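Local coordinates for protein histone-lysine N-methyltransferase, H3 lysine-9 specific SUVH4 (Arabidopsis thaliana, PDB 4QEO) that methylates the histone H3 tail at a lysine whose methylation marks transcriptional repression, and binds methylated DNA through its SRA domain, at residues G66-S71 against W372-A377; R19-Q24 against S71-C76; V78-H83 against Y182-L187. All blocks are in the same frame, centred on the assembly; numbering follows the deposited sequence.

In the fold
Interaction 1 sets strand 68-69 of the SRA domain against the loop between strands 367-371 and 380-383 of the SET domain. Interaction 2 packs the N-terminal helix 10-30 on helix 72-78, which comes just after strand 68-69; Ser71, its N-cap, is common to interactions 1 and 2. Interaction 3 lies within the SRA domain, between the loop after helix 72-78 and strand 180-197, the antiparallel neighbour of strand 68-69. Centres are about 12 to 14 Å apart. Along the chain the segments of interactions 1 and 2 alternate, interaction 2 is complete before interaction 3 begins, and interaction 3 falls between the segments of interaction 1. DNA backbone, N-terminal helix and SET domain thus come close around helix 72-78.

Interaction 1. Residues G66-S71 against W372-A377; sequences GHRFFS and WEYIPA. With nucleotides of chain B.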
loop_
_atom_site.group_PDB
_atom_site.type_symbol
_atom_site.label_atom_id
_atom_site.label_comp_id
_atom_site.label_asym_id
_atom_site.label_seq_id
_atom_site.Cartn_x
_atom_site.Cartn_y
_atom_site.Cartn_z
ATOM N N GLY A 66 6.842 -10.275 9.373
ATOM C CA GLY A 66 7.344 -9.483 8.260
ATOM C C GLY A 66 6.405 -8.371 7.817
ATOM O O GLY A 66 6.775 -7.516 7.005
ATOM N N HIS A 67 5.176 -8.374 8.320
ATOM C CA HIS A 67 4.221 -7.340 7.909
ATOM C C HIS A 67 4.773 -5.921 8.066
ATOM O O HIS A 67 5.280 -5.573 9.124
ATOM C CB HIS A 67 2.935 -7.451 8.718
ATOM C CG HIS A 67 1.832 -6.605 8.175
ATOM N ND1 HIS A 67 0.908 -7.088 7.274
ATOM C CD2 HIS A 67 1.540 -5.292 8.351
ATOM C CE1 HIS A 67 0.080 -6.113 6.932
ATOM N NE2 HIS A 67 0.442 -5.013 7.567
ATOM N N ARG A 68 4.690 -5.110 7.013
ATOM C CA ARG A 68 5.149 -3.735 7.087
ATOM C C ARG A 68 4.014 -2.751 7.353
ATOM O O ARG A 68 3.053 -2.682 6.595
ATOM C CB ARG A 68 5.842 -3.331 5.795
ATOM C CG ARG A 68 7.177 -3.987 5.564
ATOM C CD ARG A 68 8.018 -3.095 4.682
ATOM N NE ARG A 68 9.415 -3.505 4.626
ATOM C CZ ARG A 68 9.945 -4.220 3.641
ATOM N NH1 ARG A 68 9.189 -4.618 2.631
ATOM N NH2 ARG A 68 11.233 -4.537 3.669
ATOM N N PHE A 69 4.146 -1.983 8.428
ATOM C CA PHE A 69 3.204 -0.923 8.748
ATOM C C PHE A 69 3.846 0.393 8.352
ATOM O O PHE A 69 5.057 0.550 8.480
ATOM C CB PHE A 69 2.880 -0.907 10.248
ATOM C CG PHE A 69 2.078 -2.089 10.720
ATOM C CD1 PHE A 69 0.714 -2.174 10.463
ATOM C CD2 PHE A 69 2.684 -3.099 11.447
ATOM C CE1 PHE A 69 -0.025 -3.264 10.918
ATOM C CE2 PHE A 69 1.961 -4.190 11.917
ATOM C CZ PHE A 69 0.607 -4.278 11.658
ATOM N N PHE A 70 3.045 1.341 7.868
ATOM C CA PHE A 70 3.601 2.598 7.353
ATOM C C PHE A 70 3.495 3.751 8.351
ATOM O O PHE A 70 3.953 4.862 8.083
ATOM C CB PHE A 70 2.990 2.930 5.972
ATOM C CG PHE A 70 3.405 1.952 4.903
ATOM C CD1 PHE A 70 2.851 0.682 4.859
ATOM C CD2 PHE A 70 4.381 2.276 3.990
ATOM C CE1 PHE A 70 3.249 -0.234 3.911
ATOM C CE2 PHE A 70 4.774 1.359 3.031
ATOM C CZ PHE A 70 4.209 0.107 2.995
ATOM N N SER A 71 2.936 3.459 9.527
ATOM C CA SER A 71 2.803 4.448 10.595
ATOM C C SER A 71 2.423 3.758 11.912
ATOM O O SER A 71 1.927 2.630 11.886
ATOM C CB SER A 71 1.735 5.481 10.226
ATOM O OG SER A 71 0.437 4.908 10.304
ATOM N N TRP A 372 10.633 -0.658 -7.028
ATOM C CA TRP A 372 11.863 -0.641 -6.245
ATOM C C TRP A 372 11.735 0.271 -5.045
ATOM O O TRP A 372 12.602 0.298 -4.188
ATOM C CB TRP A 372 13.042 -0.186 -7.096
ATOM C CG TRP A 372 13.531 -1.221 -8.056
ATOM C CD1 TRP A 372 12.987 -2.449 -8.292
ATOM C CD2 TRP A 372 14.670 -1.115 -8.907
ATOM N NE1 TRP A 372 13.721 -3.115 -9.244
ATOM C CE2 TRP A 372 14.761 -2.314 -9.638
ATOM C CE3 TRP A 372 15.622 -0.114 -9.129
ATOM C CZ2 TRP A 372 15.765 -2.542 -10.574
ATOM C CZ3 TRP A 372 16.618 -0.339 -10.061
ATOM C CH2 TRP A 372 16.682 -1.544 -10.771
ATOM N N GLU A 373 10.653 1.029 -4.995
ATOM C CA GLU A 373 10.420 1.919 -3.868
ATOM C C GLU A 373 8.991 1.812 -3.358
ATOM O O GLU A 373 8.130 1.203 -3.994
ATOM C CB GLU A 373 10.742 3.373 -4.240
ATOM C CG GLU A 373 10.708 3.663 -5.727
ATOM C CD GLU A 373 10.928 5.132 -6.048
ATOM O OE1 GLU A 373 11.053 5.473 -7.243
ATOM O OE2 GLU A 373 10.971 5.949 -5.105
ATOM N N TYR A 374 8.756 2.421 -2.207
ATOM C CA TYR A 374 7.448 2.430 -1.573
ATOM C C TYR A 374 6.431 3.192 -2.408
ATOM O O TYR A 374 6.735 4.259 -2.934
ATOM C CB TYR A 374 7.571 3.036 -0.173
ATOM C CG TYR A 374 8.255 2.106 0.816
ATOM C CD1 TYR A 374 7.555 1.070 1.414
ATOM C CD2 TYR A 374 9.600 2.259 1.139
ATOM C CE1 TYR A 374 8.172 0.212 2.318
ATOM C CE2 TYR A 374 10.223 1.402 2.035
ATOM C CZ TYR A 374 9.508 0.380 2.618
ATOM O OH TYR A 374 10.123 -0.471 3.514
ATOM N N ILE A 375 5.237 2.618 -2.549
ATOM C CA ILE A 375 4.125 3.277 -3.235
ATOM C C ILE A 375 2.952 3.510 -2.269
ATOM O O ILE A 375 2.301 2.557 -1.826
ATOM C CB ILE A 375 3.634 2.458 -4.439
ATOM C CG1 ILE A 375 4.782 2.229 -5.426
ATOM C CG2 ILE A 375 2.470 3.166 -5.122
ATOM C CD1 ILE A 375 4.395 1.430 -6.646
ATOM N N PRO A 376 2.694 4.781 -1.917
ATOM C CA PRO A 376 1.595 5.082 -0.996
ATOM C C PRO A 376 0.237 4.802 -1.630
ATOM O O PRO A 376 0.055 5.006 -2.834
ATOM C CB PRO A 376 1.756 6.589 -0.732
ATOM C CG PRO A 376 3.182 6.893 -1.091
ATOM C CD PRO A 376 3.486 5.978 -2.242
ATOM N N ALA A 377 -0.708 4.346 -0.816
ATOM C CA ALA A 377 -2.072 4.087 -1.272
ATOM C C ALA A 377 -2.696 5.362 -1.822
ATOM O O ALA A 377 -2.644 6.402 -1.176
ATOM C CB ALA A 377 -2.915 3.549 -0.112
ATOM P P DT B 9 5.122 7.755 13.440
ATOM O OP1 DT B 9 4.031 7.031 12.901
ATOM O OP2 DT B 9 6.460 7.337 13.175
ATOM O "O5'" DT B 9 4.982 9.269 12.999
ATOM C "C5'" DT B 9 3.712 9.922 13.019
ATOM C "C4'" DT B 9 3.859 11.415 12.843
ATOM O "O4'" DT B 9 4.403 12.001 14.022
ATOM C "C3'" DT B 9 4.774 11.879 11.709
ATOM O "O3'" DT B 9 3.991 12.194 10.571
ATOM C "C2'" DT B 9 5.446 13.125 12.257
ATOM C "C1'" DT B 9 4.912 13.260 13.670
ATOM N N1 DT B 9 5.897 13.623 14.681
ATOM C C2 DT B 9 5.631 14.687 15.509
ATOM O O2 DT B 9 4.639 15.380 15.402
ATOM N N3 DT B 9 6.582 14.917 16.463
ATOM C C4 DT B 9 7.735 14.196 16.678
ATOM O O4 DT B 9 8.484 14.509 17.587
ATOM C C5 DT B 9 7.938 13.081 15.791
ATOM C C7 DT B 9 9.174 12.254 15.936
ATOM C C6 DT B 9 7.013 12.844 14.859
#
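Phe70 and Tyr374 both turn CG anti to the carbonyl carbon and beside the backbone N (chi1 -67° and -73°), and from these facing backbones the two rings are sent into the space between the segments. Arg68 has the same first torsion, with its chain extended from CG to NE, and reaches the tyrosine hydroxyl, crossing the phenol side chain at about a right angle. The ring planes of Phe70 and Tyr374 lie at 85° with centroids 5.5 Å apart, and the rings meet obliquely. What touches is one corner: Phe70 CE2 comes to 3.2 Å from Tyr374 CD1, a tight apolar contact in which CD1 lies near the plane of the phenylalanine ring. At the other end of the tyrosine, Arg68 CD lies near the ring plane, at the edge, 3.6 Å from Tyr374 OH, and the hydroxyl sits over one face of the guanidinium. Although Arg68 NE is 3.3 Å from Tyr374 OH, the angle is too poor for a hydrogen bond, so the arginine simply packs against the hydroxyl end. The contact is small and lies near the surface, a seam between the SRA and SET domains. Tyr374 also touches Val181 of strand 180-197, and Arg68 lies on Val181 and Thr183 of the same strand, while Phe70 reaches Asn491 and Arg68 reaches Ser493 on the SET side; helix 72-78 begins directly after Ser71.

Interaction 2. Residues R19-Q24 against S71-C76; sequences RLFNKQ and SRAEMC. With nucleotides of chain B.
Phe21 of helix 10-30 holds CG anti to the backbone N (chi1 169°), a torsion that carries its ring across to the first turn of helix 72-78, where CZ meets Ala73 and CE2 meets Glu74. Ser71, the N-cap, lies at the border of this contact, its OG oblique to the Phe21 ring; that oxygen accepts from Glu74 N at 2.9 Å, closing the start of the helix. Arg72 turns instead to the DNA. Its backbone N donates to OP1 of DT9 of chain B at 3.0 Å and nearly straight, 174°, while the side chain, bent at chi2 and chi3, brings NH1 to OP1 of DA8 of chain B, also at 3.0 Å, with the phosphate oxygen in the guanidinium plane at its edge. NH2 is taken up by the carbonyls of His83 and Asn86. Replacing Arg72 with an alanine would probably leave the DA8 phosphate without this charged partner and take one donor from the carbonyls of His83 and Asn86. Ala73 puts CB 3.7 Å from Phe21 CZ, and its carbonyl O lies over one face of the ring. Glu74 supplies its aliphatic part, CG lying 3.7 Å from Phe21 CE2, and its carboxylate turns back to Phe70 N. The chemistry is thus divided: an apolar seat for Phe21 joins the helices, the arginine side chain meets the DA8 phosphate, and the DT9 phosphate sits at the helix N-terminus, where the dipole would probably favour its negative charge.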
loop_
_atom_site.group_PDB
_atom_site.type_symbol
_atom_site.label_atom_id
_atom_site.label_comp_id
_atom_site.label_asym_id
_atom_site.label_seq_id
_atom_site.Cartn_x
_atom_site.Cartn_y
_atom_site.Cartn_z
ATOM N N ARG A 19 -7.272 -0.258 4.207
ATOM C CA ARG A 19 -7.805 0.636 3.159
ATOM C C ARG A 19 -8.762 1.660 3.759
ATOM O O ARG A 19 -8.731 2.845 3.401
ATOM C CB ARG A 19 -8.488 -0.136 2.017
ATOM C CG ARG A 19 -7.547 -1.036 1.234
ATOM C CD ARG A 19 -8.275 -1.870 0.190
ATOM N NE ARG A 19 -7.324 -2.607 -0.641
ATOM C CZ ARG A 19 -7.667 -3.445 -1.615
ATOM N NH1 ARG A 19 -8.946 -3.649 -1.895
ATOM N NH2 ARG A 19 -6.732 -4.064 -2.318
ATOM N N LEU A 20 -9.601 1.206 4.688
ATOM C CA LEU A 20 -10.518 2.113 5.369
ATOM C C LEU A 20 -9.743 3.205 6.130
ATOM O O LEU A 20 -10.087 4.398 6.064
ATOM C CB LEU A 20 -11.411 1.336 6.337
ATOM C CG LEU A 20 -12.863 1.788 6.529
ATOM C CD1 LEU A 20 -13.450 1.122 7.755
ATOM C CD2 LEU A 20 -13.018 3.306 6.619
ATOM N N PHE A 21 -8.708 2.797 6.868
ATOM C CA PHE A 21 -7.875 3.781 7.559
ATOM C C PHE A 21 -7.209 4.764 6.585
ATOM O O PHE A 21 -7.153 5.959 6.854
ATOM C CB PHE A 21 -6.799 3.125 8.426
ATOM C CG PHE A 21 -5.783 4.102 8.936
ATOM C CD1 PHE A 21 -6.117 5.011 9.930
ATOM C CD2 PHE A 21 -4.501 4.139 8.400
ATOM C CE1 PHE A 21 -5.185 5.925 10.397
ATOM C CE2 PHE A 21 -3.562 5.063 8.858
ATOM C CZ PHE A 21 -3.902 5.953 9.855
ATOM N N ASN A 22 -6.684 4.260 5.471
ATOM C CA ASN A 22 -6.090 5.154 4.472
ATOM C C ASN A 22 -7.090 6.194 3.991
ATOM O O ASN A 22 -6.754 7.370 3.790
ATOM C CB ASN A 22 -5.573 4.377 3.259
ATOM C CG ASN A 22 -4.944 5.294 2.219
ATOM O OD1 ASN A 22 -3.853 5.826 2.429
ATOM N ND2 ASN A 22 -5.634 5.495 1.103
ATOM N N LYS A 23 -8.326 5.751 3.796
ATOM C CA LYS A 23 -9.365 6.661 3.337
ATOM C C LYS A 23 -9.604 7.758 4.371
ATOM O O LYS A 23 -9.607 8.958 4.035
ATOM C CB LYS A 23 -10.654 5.901 3.022
ATOM C CG LYS A 23 -11.825 6.782 2.547
ATOM C CD LYS A 23 -13.068 5.914 2.398
ATOM C CE LYS A 23 -14.325 6.613 2.868
ATOM N NZ LYS A 23 -15.023 7.244 1.729
ATOM N N GLN A 24 -9.784 7.359 5.629
ATOM C CA GLN A 24 -9.995 8.360 6.676
ATOM C C GLN A 24 -8.813 9.327 6.825
ATOM O O GLN A 24 -8.987 10.535 6.977
ATOM C CB GLN A 24 -10.303 7.680 8.014
ATOM C CG GLN A 24 -11.584 6.877 8.003
ATOM C CD GLN A 24 -12.825 7.760 7.960
ATOM O OE1 GLN A 24 -12.737 8.988 8.005
ATOM N NE2 GLN A 24 -13.988 7.132 7.888
ATOM N N SER A 71 2.936 3.459 9.527
ATOM C CA SER A 71 2.803 4.448 10.595
ATOM C C SER A 71 2.423 3.758 11.912
ATOM O O SER A 71 1.927 2.630 11.886
ATOM C CB SER A 71 1.735 5.481 10.226
ATOM O OG SER A 71 0.437 4.908 10.304
ATOM N N ARG A 72 2.672 4.408 13.056
ATOM C CA ARG A 72 2.195 3.887 14.347
ATOM C C ARG A 72 0.660 3.830 14.313
ATOM O O ARG A 72 0.020 2.870 14.790
ATOM C CB ARG A 72 2.701 4.757 15.528
ATOM C CG ARG A 72 4.220 4.635 15.847
ATOM C CD ARG A 72 4.575 3.228 16.470
ATOM N NE ARG A 72 3.698 3.001 17.612
ATOM C CZ ARG A 72 4.055 3.188 18.879
ATOM N NH1 ARG A 72 5.303 3.527 19.193
ATOM N NH2 ARG A 72 3.156 3.015 19.837
ATOM N N ALA A 73 0.075 4.847 13.677
ATOM C CA ALA A 73 -1.380 4.953 13.552
ATOM C C ALA A 73 -2.010 3.738 12.871
ATOM O O ALA A 73 -3.063 3.287 13.290
ATOM C CB ALA A 73 -1.770 6.254 12.811
ATOM N N GLU A 74 -1.378 3.221 11.815
ATOM C CA GLU A 74 -1.904 2.042 11.111
ATOM C C GLU A 74 -2.049 0.856 12.066
ATOM O O GLU A 74 -3.055 0.110 12.042
ATOM C CB GLU A 74 -0.964 1.628 9.977
ATOM C CG GLU A 74 -1.305 2.141 8.626
ATOM C CD GLU A 74 -0.697 1.286 7.522
ATOM O OE1 GLU A 74 -1.168 1.381 6.371
ATOM O OE2 GLU A 74 0.235 0.502 7.809
ATOM N N MET A 75 -1.025 0.687 12.906
ATOM C CA MET A 75 -1.031 -0.349 13.941
ATOM C C MET A 75 -2.182 -0.161 14.905
ATOM O O MET A 75 -2.838 -1.139 15.301
ATOM C CB MET A 75 0.312 -0.394 14.700
ATOM C CG MET A 75 1.446 -0.821 13.791
ATOM S SD MET A 75 2.990 -1.155 14.656
ATOM C CE MET A 75 3.662 0.455 14.608
ATOM N N CYS A 76 -2.445 1.089 15.286
ATOM C CA CYS A 76 -3.657 1.334 16.078
ATOM C C CYS A 76 -4.937 0.954 15.324
ATOM O O CYS A 76 -5.859 0.365 15.902
ATOM C CB CYS A 76 -3.759 2.800 16.500
ATOM S SG CYS A 76 -2.364 3.392 17.491
ATOM P P DA B 8 8.226 5.722 18.340
ATOM O OP1 DA B 8 8.015 4.334 18.082
ATOM O OP2 DA B 8 8.979 6.491 17.415
ATOM O "O5'" DA B 8 6.752 6.281 18.389
ATOM C "C5'" DA B 8 6.513 7.674 18.333
ATOM C "C4'" DA B 8 5.441 7.975 17.321
ATOM O "O4'" DA B 8 4.833 9.226 17.657
ATOM C "C3'" DA B 8 5.971 8.167 15.912
ATOM O "O3'" DA B 8 4.942 7.861 14.974
ATOM C "C2'" DA B 8 6.412 9.616 15.934
ATOM C "C1'" DA B 8 5.494 10.267 16.967
ATOM N N9 DA B 8 6.133 11.117 17.965
ATOM C C8 DA B 8 7.362 10.989 18.551
ATOM N N7 DA B 8 7.612 11.900 19.456
ATOM C C5 DA B 8 6.462 12.669 19.480
ATOM C C6 DA B 8 6.092 13.797 20.232
ATOM N N6 DA B 8 6.870 14.361 21.152
ATOM N N1 DA B 8 4.871 14.319 20.015
ATOM C C2 DA B 8 4.090 13.757 19.091
ATOM N N3 DA B 8 4.319 12.695 18.330
ATOM C C4 DA B 8 5.539 12.193 18.573
ATOM P P DT B 9 5.122 7.755 13.440
ATOM O OP1 DT B 9 4.031 7.031 12.901
ATOM O OP2 DT B 9 6.460 7.337 13.175
ATOM O "O5'" DT B 9 4.982 9.269 12.999
ATOM C "C5'" DT B 9 3.712 9.922 13.019
ATOM C "C4'" DT B 9 3.859 11.415 12.843
ATOM O "O4'" DT B 9 4.403 12.001 14.022
ATOM C "C3'" DT B 9 4.774 11.879 11.709
ATOM O "O3'" DT B 9 3.991 12.194 10.571
ATOM C "C2'" DT B 9 5.446 13.125 12.257
ATOM C "C1'" DT B 9 4.912 13.260 13.670
ATOM N N1 DT B 9 5.897 13.623 14.681
ATOM C C2 DT B 9 5.631 14.687 15.509
ATOM O O2 DT B 9 4.639 15.380 15.402
ATOM N N3 DT B 9 6.582 14.917 16.463
ATOM C C4 DT B 9 7.735 14.196 16.678
ATOM O O4 DT B 9 8.484 14.509 17.587
ATOM C C5 DT B 9 7.938 13.081 15.791
ATOM C C7 DT B 9 9.174 12.254 15.936
ATOM C C6 DT B 9 7.013 12.844 14.859
#

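Interaction 3. Residues V78-H83 against Y182-L187; sequences VGFHNH and YTYDGL. With nucleotides of chain B.
Phe80 and Tyr184 face each other between an irregular loop and a strand. Segment 78-83 leaves helix 72-78 at Gly79, whose phi of 92° turns the chain away from the helix, whereas residues 182-187 belong to strand 180-197; the closest CA atoms, those of Phe80 and Tyr184, are 9.6 Å apart, so the gap is bridged by side chains. In both residues CG is anti to the backbone N, which swings the rings into the gap. They form an offset edge-to-face pair: the edge of Phe80 points at one face of Tyr184, with centroids 5.2 Å apart and planes at 73°. The closest atoms are Phe80 CZ and Tyr184 CD1, at 3.4 Å, and CE2 of Phe80 lies over the rim of the tyrosine ring. Gly186 N lies over the opposite face, near the rim, and the phenol hydroxyl is held by Asp59. Two residues earlier, Tyr182 serves the DNA: its OH donates to OP2 of DT9 of chain B at 2.6 Å, with that oxygen in the ring plane, at its edge. The same hydroxyl is also bonded to Arg180. On the strand, Thr183 OG1 donates to Asp185 OD1 at 2.8 Å, on the syn side but tilted 30° out of the plane of a carboxylate that also pairs with Arg169. The aromatic pair is buried within the SRA sheet region: strand 165-172 runs beside strand 180-197 and sends Thr168 against Phe80 and Arg166 against Tyr184, while Met75 of helix 72-78 packs on both Phe80 and Tyr182.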
loop_
_atom_site.group_PDB
_atom_site.type_symbol
_atom_site.label_atom_id
_atom_site.label_comp_id
_atom_site.label_asym_id
_atom_site.label_seq_id
_atom_site.Cartn_x
_atom_site.Cartn_y
_atom_site.Cartn_z
ATOM N N VAL A 78 -5.555 -1.249 13.058
ATOM C CA VAL A 78 -5.872 -2.685 13.044
ATOM C C VAL A 78 -6.068 -3.313 14.435
ATOM O O VAL A 78 -6.662 -4.385 14.576
ATOM C CB VAL A 78 -4.849 -3.500 12.236
ATOM C CG1 VAL A 78 -4.829 -3.015 10.802
ATOM C CG2 VAL A 78 -3.499 -3.368 12.824
ATOM N N GLY A 79 -5.588 -2.639 15.467
ATOM C CA GLY A 79 -5.675 -3.187 16.809
ATOM C C GLY A 79 -4.439 -3.995 17.191
ATOM O O GLY A 79 -4.445 -4.681 18.214
ATOM N N PHE A 80 -3.394 -3.890 16.369
ATOM C CA PHE A 80 -2.104 -4.586 16.561
ATOM C C PHE A 80 -1.294 -3.983 17.722
ATOM O O PHE A 80 -0.664 -4.706 18.514
ATOM C CB PHE A 80 -1.306 -4.507 15.245
ATOM C CG PHE A 80 0.067 -5.139 15.296
ATOM C CD1 PHE A 80 1.174 -4.403 15.695
ATOM C CD2 PHE A 80 0.253 -6.467 14.911
ATOM C CE1 PHE A 80 2.451 -4.986 15.729
ATOM C CE2 PHE A 80 1.521 -7.060 14.937
ATOM C CZ PHE A 80 2.620 -6.324 15.353
ATOM N N HIS A 81 -1.284 -2.658 17.792
ATOM C CA HIS A 81 -0.640 -1.935 18.891
ATOM C C HIS A 81 -1.470 -0.676 19.133
ATOM O O HIS A 81 -1.583 0.187 18.259
ATOM C CB HIS A 81 0.813 -1.597 18.529
ATOM C CG HIS A 81 1.658 -1.165 19.694
ATOM N ND1 HIS A 81 2.513 -2.027 20.357
ATOM C CD2 HIS A 81 1.796 0.043 20.297
ATOM C CE1 HIS A 81 3.133 -1.369 21.323
ATOM N NE2 HIS A 81 2.717 -0.112 21.309
ATOM N N ASN A 82 -2.053 -0.576 20.324
ATOM C CA ASN A 82 -3.165 0.343 20.562
ATOM C C ASN A 82 -2.842 1.727 21.114
ATOM O O ASN A 82 -3.745 2.503 21.411
ATOM C CB ASN A 82 -4.225 -0.341 21.425
ATOM C CG ASN A 82 -4.879 -1.502 20.701
ATOM O OD1 ASN A 82 -5.810 -1.307 19.901
ATOM N ND2 ASN A 82 -4.375 -2.716 20.949
ATOM N N HIS A 83 -1.561 2.040 21.232
ATOM C CA HIS A 83 -1.138 3.394 21.582
ATOM C C HIS A 83 -0.353 3.909 20.406
ATOM O O HIS A 83 0.376 3.141 19.774
ATOM C CB HIS A 83 -0.216 3.377 22.799
ATOM C CG HIS A 83 -0.855 2.849 24.035
ATOM N ND1 HIS A 83 -0.327 1.796 24.751
ATOM C CD2 HIS A 83 -1.964 3.244 24.704
ATOM C CE1 HIS A 83 -1.092 1.555 25.801
ATOM N NE2 HIS A 83 -2.094 2.418 25.794
ATOM N N TYR A 182 7.420 0.358 9.936
ATOM C CA TYR A 182 7.479 -0.494 11.118
ATOM C C TYR A 182 7.263 -1.936 10.681
ATOM O O TYR A 182 6.251 -2.246 10.073
ATOM C CB TYR A 182 6.404 -0.057 12.113
ATOM C CG TYR A 182 6.661 1.328 12.658
ATOM C CD1 TYR A 182 6.119 2.455 12.040
ATOM C CD2 TYR A 182 7.466 1.513 13.777
ATOM C CE1 TYR A 182 6.371 3.744 12.531
ATOM C CE2 TYR A 182 7.724 2.793 14.275
ATOM C CZ TYR A 182 7.175 3.902 13.650
ATOM O OH TYR A 182 7.433 5.175 14.150
ATOM N N THR A 183 8.214 -2.823 10.956
ATOM C CA THR A 183 8.020 -4.210 10.551
ATOM C C THR A 183 7.752 -5.063 11.773
ATOM O O THR A 183 8.510 -5.027 12.747
ATOM C CB THR A 183 9.241 -4.778 9.809
ATOM O OG1 THR A 183 10.363 -4.806 10.708
ATOM C CG2 THR A 183 9.565 -3.910 8.597
ATOM N N TYR A 184 6.661 -5.817 11.727
ATOM C CA TYR A 184 6.417 -6.840 12.730
ATOM C C TYR A 184 7.407 -7.983 12.530
ATOM O O TYR A 184 7.399 -8.639 11.484
ATOM C CB TYR A 184 4.977 -7.354 12.620
ATOM C CG TYR A 184 4.727 -8.581 13.468
ATOM C CD1 TYR A 184 5.101 -8.606 14.809
ATOM C CD2 TYR A 184 4.102 -9.706 12.936
ATOM C CE1 TYR A 184 4.891 -9.729 15.591
ATOM C CE2 TYR A 184 3.882 -10.832 13.710
ATOM C CZ TYR A 184 4.277 -10.838 15.035
ATOM O OH TYR A 184 4.059 -11.958 15.811
ATOM N N ASP A 185 8.240 -8.245 13.538
ATOM C CA ASP A 185 9.337 -9.179 13.372
ATOM C C ASP A 185 9.128 -10.527 14.063
ATOM O O ASP A 185 10.054 -11.345 14.137
ATOM C CB ASP A 185 10.646 -8.528 13.842
ATOM C CG ASP A 185 11.115 -7.421 12.902
ATOM O OD1 ASP A 185 10.625 -7.354 11.750
ATOM O OD2 ASP A 185 11.979 -6.621 13.308
ATOM N N GLY A 186 7.921 -10.757 14.570
ATOM C CA GLY A 186 7.597 -12.042 15.176
ATOM C C GLY A 186 7.488 -12.022 16.691
ATOM O O GLY A 186 7.622 -10.968 17.335
ATOM N N LEU A 187 7.254 -13.195 17.272
ATOM C CA LEU A 187 7.121 -13.303 18.712
ATOM C C LEU A 187 8.489 -13.500 19.402
ATOM O O LEU A 187 9.361 -14.198 18.882
ATOM C CB LEU A 187 6.193 -14.473 19.042
ATOM C CG LEU A 187 4.799 -14.357 18.403
ATOM C CD1 LEU A 187 4.059 -15.650 18.564
ATOM C CD2 LEU A 187 4.032 -13.231 19.115
ATOM P P DT B 9 5.122 7.755 13.440
ATOM O OP1 DT B 9 4.031 7.031 12.901
ATOM O OP2 DT B 9 6.460 7.337 13.175
ATOM O "O5'" DT B 9 4.982 9.269 12.999
ATOM C "C5'" DT B 9 3.712 9.922 13.019
ATOM C "C4'" DT B 9 3.859 11.415 12.843
ATOM O "O4'" DT B 9 4.403 12.001 14.022
ATOM C "C3'" DT B 9 4.774 11.879 11.709
ATOM O "O3'" DT B 9 3.991 12.194 10.571
ATOM C "C2'" DT B 9 5.446 13.125 12.257
ATOM C "C1'" DT B 9 4.912 13.260 13.670
ATOM N N1 DT B 9 5.897 13.623 14.681
ATOM C C2 DT B 9 5.631 14.687 15.509
ATOM O O2 DT B 9 4.639 15.380 15.402
ATOM N N3 DT B 9 6.582 14.917 16.463
ATOM C C4 DT B 9 7.735 14.196 16.678
ATOM O O4 DT B 9 8.484 14.509 17.587
ATOM C C5 DT B 9 7.938 13.081 15.791
ATOM C C7 DT B 9 9.174 12.254 15.936
ATOM C C6 DT B 9 7.013 12.844 14.859
ATOM P P DA B 8 8.226 5.722 18.340
ATOM O OP1 DA B 8 8.015 4.334 18.082
ATOM O OP2 DA B 8 8.979 6.491 17.415
ATOM O "O5'" DA B 8 6.752 6.281 18.389
ATOM C "C5'" DA B 8 6.513 7.674 18.333
ATOM C "C4'" DA B 8 5.441 7.975 17.321
ATOM O "O4'" DA B 8 4.833 9.226 17.657
ATOM C "C3'" DA B 8 5.971 8.167 15.912
ATOM O "O3'" DA B 8 4.942 7.861 14.974
ATOM C "C2'" DA B 8 6.412 9.616 15.934
ATOM C "C1'" DA B 8 5.494 10.267 16.967
ATOM N N9 DA B 8 6.133 11.117 17.965
ATOM C C8 DA B 8 7.362 10.989 18.551
ATOM N N7 DA B 8 7.612 11.900 19.456
ATOM C C5 DA B 8 6.462 12.669 19.480
ATOM C C6 DA B 8 6.092 13.797 20.232
ATOM N N6 DA B 8 6.870 14.361 21.152
ATOM N N1 DA B 8 4.871 14.319 20.015
ATOM C C2 DA B 8 4.090 13.757 19.091
ATOM N N3 DA B 8 4.319 12.695 18.330
ATOM C C4 DA B 8 5.539 12.193 18.573
#